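Local coordinates for aspartate--tRNA(Asp/Asn) ligase (Sulfolobus tokodaii, PDB 1WYD), which activates L-aspartate with ATP and transfers it to the acceptor end of tRNA(Asp) and also of tRNA(Asn), at residues 358-361 with 365-368. Numbering follows the deposited sequence.
Sequences TRNH and VLEE
N360 meets V365 and L366, in the first turn of the helix that follows, through two parts of its side chain. Its CB lies against the branch point of L366, 3.8 Å from CG, with L366 CD2 only slightly farther at 3.9 Å. Beyond it the flat amide rests against a single methyl of V365: N360 CG and V365 CG2 are 3.7 Å apart, and the two side chains run at a slant to one another. V365 offers CG2 because that methyl is anti to the backbone N (chi1 of CG1 46°). In L366, CG stands anti to the carbonyl carbon (chi1 -84°), which carries the isobutyl group back toward N360.

N360 CA and L366 CA are 6.2 Å apart; N360 lies in the short loop between strand 351-358 and helix 363-371. F329, F387 and L384 also pack on L366, while N360 touches K332 and its backbone bonds to Y330. The side chain of the preceding residue, R359, takes no part here: its guanidinium group is held elsewhere, with NH2 paired with E229 and NH1 bonded to S357, and the chain runs beside Q189, K192 and E193. R359 is a predicted L-aspartate ligand, so the residue immediately after a probable substrate-binding arginine of the class II catalytic domain is the one that packs on the helix.

Between the segments, aliphatic carbon of V365 and L366 meets the CB and the amide group of a polar side chain, without directional bonding. The contact therefore rests largely on van der Waals fit, carbon against carbon at N360 CB and CG.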
ATOM      1  N   THR B 358      10.699   1.570  21.694  1.00 46.79           N
ATOM      2  CA  THR B 358      11.104   0.224  21.972  1.00 46.60           C
ATOM      3  C   THR B 358       9.897  -0.352  22.665  1.00 46.20           C
ATOM      4  O   THR B 358       9.284   0.314  23.489  1.00 46.36           O
ATOM      5  CB  THR B 358      12.282   0.215  22.945  1.00 46.27           C
ATOM      6  OG1 THR B 358      13.316   1.070  22.447  1.00 50.06           O
ATOM      7  CG2 THR B 358      12.917  -1.180  22.982  1.00 43.64           C
ATOM      8  N   ARG B 359       9.567  -1.596  22.358  1.00 45.91           N
ATOM      9  CA  ARG B 359       8.337  -2.159  22.905  1.00 45.95           C
ATOM     10  C   ARG B 359       8.663  -3.087  24.063  1.00 45.98           C
ATOM     11  O   ARG B 359       9.804  -3.514  24.229  1.00 45.40           O
ATOM     12  CB  ARG B 359       7.566  -2.911  21.831  1.00 44.93           C
ATOM     13  CG  ARG B 359       7.690  -2.302  20.443  1.00 46.11           C
ATOM     14  CD  ARG B 359       7.104  -0.902  20.283  1.00 45.12           C
ATOM     15  NE  ARG B 359       6.771  -0.665  18.888  1.00 45.73           N
ATOM     16  CZ  ARG B 359       6.337   0.484  18.386  1.00 47.17           C
ATOM     17  NH1 ARG B 359       6.192   1.544  19.163  1.00 48.10           N
ATOM     18  NH2 ARG B 359       6.064   0.578  17.086  1.00 46.82           N
ATOM     19  N   ASN B 360       7.655  -3.412  24.857  1.00 46.25           N
ATOM     20  CA  ASN B 360       7.769  -4.517  25.789  1.00 46.89           C
ATOM     21  C   ASN B 360       7.703  -5.861  25.065  1.00 47.37           C
ATOM     22  O   ASN B 360       7.252  -5.916  23.938  1.00 46.93           O
ATOM     23  CB  ASN B 360       6.706  -4.390  26.878  1.00 46.67           C
ATOM     24  CG  ASN B 360       6.915  -3.168  27.751  1.00 45.66           C
ATOM     25  OD1 ASN B 360       5.939  -2.496  28.144  1.00 43.50           O
ATOM     26  ND2 ASN B 360       8.186  -2.851  28.047  1.00 42.32           N
ATOM     27  N   HIS B 361       8.189  -6.928  25.696  1.00 49.83           N
ATOM     28  CA  HIS B 361       8.167  -8.265  25.087  1.00 52.65           C
ATOM     29  C   HIS B 361       7.935  -9.385  26.090  1.00 53.49           C
ATOM     30  O   HIS B 361       7.851 -10.559  25.707  1.00 54.92           O
ATOM     31  CB  HIS B 361       9.422  -8.554  24.229  1.00 53.69           C
ATOM     32  CG  HIS B 361      10.690  -8.703  25.014  1.00 57.13           C
ATOM     33  ND1 HIS B 361      11.060  -9.890  25.610  1.00 62.09           N
ATOM     34  CD2 HIS B 361      11.689  -7.824  25.278  1.00 59.32           C
ATOM     35  CE1 HIS B 361      12.219  -9.729  26.227  1.00 60.57           C
ATOM     36  NE2 HIS B 361      12.620  -8.484  26.044  1.00 58.34           N
ATOM     37  N   VAL B 365       5.717  -7.584  32.247  1.00 55.35           N
ATOM     38  CA  VAL B 365       5.910  -6.134  32.155  1.00 54.74           C
ATOM     39  C   VAL B 365       4.738  -5.477  31.401  1.00 54.33           C
ATOM     40  O   VAL B 365       4.274  -4.403  31.788  1.00 54.13           O
ATOM     41  CB  VAL B 365       7.318  -5.724  31.601  1.00 54.32           C
ATOM     42  CG1 VAL B 365       7.673  -6.523  30.407  1.00 55.96           C
ATOM     43  CG2 VAL B 365       7.375  -4.265  31.242  1.00 52.12           C
ATOM     44  N   LEU B 366       4.252  -6.126  30.343  1.00 54.18           N
ATOM     45  CA  LEU B 366       3.048  -5.639  29.671  1.00 54.11           C
ATOM     46  C   LEU B 366       1.872  -5.559  30.653  1.00 54.82           C
ATOM     47  O   LEU B 366       1.155  -4.576  30.689  1.00 54.40           O
ATOM     48  CB  LEU B 366       2.670  -6.524  28.492  1.00 52.77           C
ATOM     49  CG  LEU B 366       3.363  -6.270  27.155  1.00 50.22           C
ATOM     50  CD1 LEU B 366       3.135  -7.452  26.235  1.00 46.47           C
ATOM     51  CD2 LEU B 366       2.893  -4.991  26.486  1.00 45.29           C
ATOM     52  N   GLU B 367       1.704  -6.594  31.462  1.00 56.45           N
ATOM     53  CA  GLU B 367       0.552  -6.673  32.356  1.00 58.23           C
ATOM     54  C   GLU B 367       0.621  -5.652  33.471  1.00 58.95           C
ATOM     55  O   GLU B 367      -0.404  -5.091  33.870  1.00 58.73           O
ATOM     56  CB  GLU B 367       0.405  -8.069  32.934  1.00 58.24           C
ATOM     57  CG  GLU B 367      -0.737  -8.852  32.318  1.00 59.00           C
ATOM     58  CD  GLU B 367      -0.659 -10.326  32.641  1.00 61.07           C
ATOM     59  OE1 GLU B 367      -1.382 -11.109  31.992  1.00 62.74           O
ATOM     60  OE2 GLU B 367       0.123 -10.700  33.547  1.00 61.51           O
ATOM     61  N   GLU B 368       1.838  -5.408  33.949  1.00 60.25           N
ATOM     62  CA  GLU B 368       2.092  -4.367  34.937  1.00 61.74           C
ATOM     63  C   GLU B 368       1.751  -2.994  34.336  1.00 61.75           C
ATOM     64  O   GLU B 368       1.002  -2.208  34.936  1.00 62.11           O
ATOM     65  CB  GLU B 368       3.540  -4.457  35.452  1.00 62.03           C
ATOM     66  CG  GLU B 368       3.879  -3.573  36.650  1.00 65.77           C
ATOM     67  CD  GLU B 368       2.821  -3.605  37.757  1.00 70.20           C
ATOM     68  OE1 GLU B 368       2.690  -4.649  38.450  1.00 71.64           O
ATOM     69  OE2 GLU B 368       2.122  -2.575  37.936  1.00 70.84           O
TER